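Local coordinates for protein phenolic acid decarboxylase (Sedimentibacter hydroxybenzoicus, PDB 7AE5) that catalyses the reversible, non-oxidative decarboxylation of 4-hydroxybenzoate and 3,4-dihydroxybenzoate, using prenylated FMN and manganese, at residues C[401-406]-C[440-445]. Sequence-based numbering, arbitrary orientation.
Sequences MWALTT and IDATTP. With RB (rubidium ion), chain Q.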
# COMPACT_ATOMS: atom_id res chain seq x y z
N MET C 401 21.18 7.67 12.17
CA MET C 401 21.37 6.66 11.13
C MET C 401 21.44 5.27 11.74
O MET C 401 20.81 4.33 11.25
CB MET C 401 22.65 6.95 10.34
CG MET C 401 22.48 7.92 9.18
SD MET C 401 21.06 7.57 8.13
CE MET C 401 21.48 5.94 7.50
N TRP C 402 22.20 5.11 12.83
CA TRP C 402 22.26 3.84 13.53
C TRP C 402 20.87 3.38 13.95
O TRP C 402 20.49 2.23 13.72
CB TRP C 402 23.18 3.95 14.75
CG TRP C 402 23.07 2.78 15.69
CD1 TRP C 402 23.56 1.52 15.49
CD2 TRP C 402 22.40 2.75 16.95
NE1 TRP C 402 23.26 0.72 16.56
CE2 TRP C 402 22.54 1.45 17.47
CE3 TRP C 402 21.70 3.70 17.70
CZ2 TRP C 402 22.01 1.08 18.71
CZ3 TRP C 402 21.17 3.33 18.92
CH2 TRP C 402 21.33 2.03 19.42
N ALA C 403 20.10 4.28 14.57
CA ALA C 403 18.76 3.92 15.02
C ALA C 403 17.87 3.54 13.84
O ALA C 403 17.01 2.65 13.96
CB ALA C 403 18.15 5.07 15.81
N LEU C 404 18.06 4.19 12.69
CA LEU C 404 17.27 3.84 11.52
C LEU C 404 17.61 2.44 11.01
O LEU C 404 16.73 1.68 10.61
CB LEU C 404 17.47 4.88 10.42
CG LEU C 404 16.86 6.26 10.67
CD1 LEU C 404 17.16 7.19 9.51
CD2 LEU C 404 15.37 6.15 10.90
N THR C 405 18.89 2.09 11.03
CA THR C 405 19.31 0.82 10.45
C THR C 405 19.06 -0.38 11.36
O THR C 405 19.14 -1.52 10.89
CB THR C 405 20.80 0.87 10.09
OG1 THR C 405 21.58 1.13 11.26
CG2 THR C 405 21.06 1.95 9.05
N THR C 406 18.76 -0.17 12.65
CA THR C 406 18.60 -1.29 13.58
C THR C 406 17.25 -1.37 14.29
O THR C 406 16.95 -2.42 14.86
CB THR C 406 19.72 -1.27 14.64
OG1 THR C 406 19.70 -0.03 15.36
CG2 THR C 406 21.09 -1.46 14.00
N ILE C 440 8.46 7.74 10.79
CA ILE C 440 9.42 6.64 10.91
C ILE C 440 9.63 6.37 12.40
O ILE C 440 10.11 7.24 13.13
CB ILE C 440 10.75 6.96 10.22
CG1 ILE C 440 10.52 7.27 8.74
CG2 ILE C 440 11.73 5.81 10.37
CD1 ILE C 440 11.77 7.69 8.01
N ASP C 441 9.27 5.16 12.83
CA ASP C 441 9.39 4.77 14.24
C ASP C 441 10.69 4.00 14.43
O ASP C 441 10.73 2.76 14.46
CB ASP C 441 8.17 3.97 14.68
CG ASP C 441 8.31 3.40 16.08
OD1 ASP C 441 9.10 3.96 16.87
OD2 ASP C 441 7.63 2.40 16.39
N ALA C 442 11.78 4.76 14.60
CA ALA C 442 13.11 4.22 14.85
C ALA C 442 13.34 3.89 16.32
O ALA C 442 14.47 3.97 16.80
CB ALA C 442 14.19 5.19 14.36
N THR C 443 12.29 3.53 17.05
CA THR C 443 12.42 3.18 18.46
C THR C 443 12.36 1.68 18.67
O THR C 443 11.86 0.91 17.82
CB THR C 443 11.34 3.86 19.31
OG1 THR C 443 10.06 3.29 19.02
CG2 THR C 443 11.31 5.36 19.04
N THR C 444 12.92 1.27 19.81
CA THR C 444 12.93 -0.12 20.26
C THR C 444 11.54 -0.51 20.75
O THR C 444 10.94 0.23 21.54
CB THR C 444 13.94 -0.30 21.39
OG1 THR C 444 15.23 0.18 20.97
CG2 THR C 444 14.05 -1.76 21.79
N PRO C 445 11.00 -1.65 20.32
CA PRO C 445 9.67 -2.06 20.79
C PRO C 445 9.64 -2.24 22.30
O PRO C 445 10.57 -2.78 22.90
CB PRO C 445 9.42 -3.38 20.06
CG PRO C 445 10.32 -3.33 18.86
CD PRO C 445 11.53 -2.56 19.29
RB RB Q . 10.77 0.62 15.64
O HOH W 1 8.85 0.28 17.13
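Flat groups flank the aliphatic contact of A403 and L404 with I440 and A442. The W402 indole carries T406 OG1 over one face, 3.8 Å above its plane and toward the rim, while its NE1 bonds to P280 O of a second subunit. The D441 carboxylate takes T443 N on OD1 from above its plane (3.2 Å), closing an Asx turn, and its OD2 accepts from a water at 2.6 Å. L404 CD2 meets I440 CG2 at 3.7 Å and A442 CB at 3.8 Å, the leucine and isoleucine crossing at about a right angle. With its CG1 beside the backbone N (chi1 -58°), I440 turns CG2, which lies anti to N, to the leucine. A403 and A442 meet CB to CB at 4.2 Å. Helix 397-407 thus packs on strand 434-441 of the mixed sheet of the UbiD C-terminal domain, with I386 of strand 384-388 touching both L404 and I440. The backbone of 441-443 curls round a rubidium ion, bound by D441 O (2.5 Å), T443 O and the same water; R407 O, at the end of the helix, and D413 OD1 also bind it, joining the helix to 441-443 through the ion.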